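Local structure of dihydropteroate synthase (Xanthomonas albilineans, 6OFW) at residues L187-G192 and V217-G222. The protein probably catalyses the condensation of 4-aminobenzoate with 6-hydroxymethyl-7,8-dihydropterin diphosphate to give 7,8-dihydropteroate, a step of folate synthesis. Sequence-based numbering, arbitrary orientation.
Sequences LLIDPG and VPVLAG. With 22D (4-{[(2-amino-4-oxo-3,4-dihydropteridin-6-yl)methyl]amino}benzoic acid), chain E.
Ile189 joins the two segments through both of its backbone polar atoms: its N donates to Pro218 O at 3.0 Å, and its O accepts from Leu220 N at 2.9 Å, both nearly straight. This one parallel bridge with Val219 in between closes the barrel between strands 187-190 and 220-221. On the side of Ile189, CG1 stands between the backbone N and carbonyl carbon (chi1 63°), which leaves CG2 anti to the carbonyl carbon; Val217 CG2 crosses at about a right angle and meets both branches, pressing tightly on Ile189 CG2 at 3.5 Å. Val219 CG2 meets Ile189 CG1 at 3.9 Å, the two side chains crossing at a slant. On the other side Leu220 lies beside the Asp190 carboxylate, with its CG 3.5 Å from Asp190 OD2.

Asp190 binds the pterin of the bound pteroic acid: OD2 accepts hydrogen bonds from N3 at 2.8 Å and from the amino N2. With CG anti to the backbone N (chi1 179°), the carboxylate reaches the ligand while OD1 takes Gly192 N from above its plane, an Asx turn. A water links OD1, Gly222 N and ligand O4, so both strand ends contribute to the pterin site; Asn120 and Lys226 also bind the ligand.

Outward, Ile174 of helix 162-179 covers Ile189 and Val217. Strands 141-144 and 259-262 flank the pair through backbone bonds to Leu188 and Val219, completing the TIM-barrel wall.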
loop_
_atom_site.group_PDB
_atom_site.type_symbol
_atom_site.label_atom_id
_atom_site.label_comp_id
_atom_site.label_asym_id
_atom_site.label_seq_id
_atom_site.Cartn_x
_atom_site.Cartn_y
_atom_site.Cartn_z
ATOM N N LEU B 187 -23.624 -15.333 5.166
ATOM C CA LEU B 187 -23.389 -14.042 5.786
ATOM C C LEU B 187 -21.980 -13.498 5.651
ATOM O O LEU B 187 -21.002 -14.253 5.643
ATOM C CB LEU B 187 -23.779 -14.088 7.273
ATOM C CG LEU B 187 -25.231 -14.511 7.603
ATOM C CD1 LEU B 187 -25.453 -14.561 9.084
ATOM C CD2 LEU B 187 -26.241 -13.583 6.946
ATOM N N LEU B 188 -21.889 -12.161 5.613
ATOM C CA LEU B 188 -20.634 -11.413 5.668
ATOM C C LEU B 188 -20.940 -10.296 6.632
ATOM O O LEU B 188 -22.102 -9.901 6.767
ATOM C CB LEU B 188 -20.226 -10.837 4.311
ATOM C CG LEU B 188 -19.882 -11.852 3.219
ATOM C CD1 LEU B 188 -21.072 -12.065 2.286
ATOM C CD2 LEU B 188 -18.686 -11.381 2.429
ATOM N N ILE B 189 -19.932 -9.811 7.340
ATOM C CA ILE B 189 -20.106 -8.653 8.256
ATOM C C ILE B 189 -19.145 -7.523 7.863
ATOM O O ILE B 189 -18.153 -7.791 7.235
ATOM C CB ILE B 189 -20.008 -9.059 9.723
ATOM C CG1 ILE B 189 -18.625 -9.607 10.048
ATOM C CG2 ILE B 189 -21.133 -10.018 10.064
ATOM C CD1 ILE B 189 -18.386 -9.933 11.501
ATOM N N ASP B 190 -19.452 -6.312 8.278
ATOM C CA ASP B 190 -18.651 -5.145 7.879
ATOM C C ASP B 190 -18.781 -4.077 8.956
ATOM O O ASP B 190 -19.878 -3.670 9.202
ATOM C CB ASP B 190 -19.150 -4.670 6.520
ATOM C CG ASP B 190 -18.460 -3.442 5.948
ATOM O OD1 ASP B 190 -17.804 -2.752 6.697
ATOM O OD2 ASP B 190 -18.575 -3.271 4.761
ATOM N N PRO B 191 -17.668 -3.544 9.488
ATOM C CA PRO B 191 -17.715 -2.541 10.534
ATOM C C PRO B 191 -18.261 -1.185 10.079
ATOM O O PRO B 191 -18.453 -0.355 10.894
ATOM C CB PRO B 191 -16.252 -2.403 10.971
ATOM C CG PRO B 191 -15.457 -2.835 9.793
ATOM C CD PRO B 191 -16.305 -3.860 9.079
ATOM N N GLY B 192 -18.472 -1.026 8.778
ATOM C CA GLY B 192 -18.988 0.231 8.245
ATOM C C GLY B 192 -18.078 1.409 8.475
ATOM O O GLY B 192 -18.469 2.382 9.134
ATOM N N VAL B 217 -17.607 -15.419 10.525
ATOM C CA VAL B 217 -18.158 -14.993 9.241
ATOM C C VAL B 217 -17.149 -14.078 8.538
ATOM O O VAL B 217 -16.503 -13.272 9.214
ATOM C CB VAL B 217 -19.586 -14.358 9.333
ATOM C CG1 VAL B 217 -20.627 -15.379 9.786
ATOM C CG2 VAL B 217 -19.604 -13.147 10.244
ATOM N N PRO B 218 -16.997 -14.190 7.203
ATOM C CA PRO B 218 -16.050 -13.303 6.495
ATOM C C PRO B 218 -16.306 -11.813 6.757
ATOM O O PRO B 218 -17.451 -11.378 6.867
ATOM C CB PRO B 218 -16.274 -13.621 5.026
ATOM C CG PRO B 218 -17.033 -14.899 4.994
ATOM C CD PRO B 218 -17.709 -15.099 6.277
ATOM N N VAL B 219 -15.229 -11.036 6.850
ATOM C CA VAL B 219 -15.303 -9.614 7.132
ATOM C C VAL B 219 -14.996 -8.822 5.864
ATOM O O VAL B 219 -13.987 -9.083 5.216
ATOM C CB VAL B 219 -14.358 -9.225 8.307
ATOM C CG1 VAL B 219 -14.223 -7.697 8.466
ATOM C CG2 VAL B 219 -14.798 -9.878 9.620
ATOM N N LEU B 220 -15.834 -7.839 5.552
ATOM C CA LEU B 220 -15.634 -6.906 4.432
ATOM C C LEU B 220 -15.199 -5.557 5.023
ATOM O O LEU B 220 -15.770 -5.116 6.015
ATOM C CB LEU B 220 -16.952 -6.755 3.628
ATOM C CG LEU B 220 -17.095 -5.574 2.631
ATOM C CD1 LEU B 220 -16.051 -5.610 1.552
ATOM C CD2 LEU B 220 -18.434 -5.617 1.942
ATOM N N ALA B 221 -14.194 -4.897 4.413
ATOM C CA ALA B 221 -13.746 -3.576 4.838
ATOM C C ALA B 221 -13.787 -2.649 3.623
ATOM O O ALA B 221 -13.326 -3.029 2.553
ATOM C CB ALA B 221 -12.321 -3.650 5.363
ATOM N N GLY B 222 -14.320 -1.457 3.817
ATOM C CA GLY B 222 -14.385 -0.423 2.782
ATOM C C GLY B 222 -13.892 0.907 3.323
ATOM O O GLY B 222 -14.616 1.521 4.016
HETATM C C7 22D E . -21.330 2.513 0.415
HETATM N N8 22D E . -21.526 1.083 0.590
HETATM C C8A 22D E . -20.748 0.355 1.418
HETATM N N1 22D E . -20.978 -0.985 1.506
HETATM C C2 22D E . -20.278 -1.651 2.425
HETATM N N2 22D E . -20.548 -2.935 2.650
HETATM N N3 22D E . -19.290 -1.087 3.184
HETATM C C4 22D E . -18.892 0.231 3.114
HETATM O O4 22D E . -17.964 0.629 3.805
HETATM C C4A 22D E . -19.677 1.013 2.168
HETATM N N5 22D E . -19.398 2.354 1.983
HETATM C C6 22D E . -20.150 3.033 1.204
HETATM C C9 22D E . -19.948 4.514 1.032
HETATM N N10 22D E . -19.901 5.075 2.367
HETATM C CBX 22D E . -19.223 6.217 2.726
HETATM C CAR 22D E . -19.174 6.592 4.068
HETATM C CAT 22D E . -18.330 7.609 4.476
HETATM C CAQ 22D E . -18.498 6.945 1.787
HETATM C CAS 22D E . -17.671 7.975 2.194
HETATM C CBY 22D E . -17.547 8.297 3.547
HETATM C CBV 22D E . -16.480 9.220 3.989
HETATM O OAJ 22D E . -16.274 9.256 5.276
HETATM O OXT 22D E . -15.860 9.896 3.188
HETATM O O HOH W 1 -16.429 -0.592 5.747
#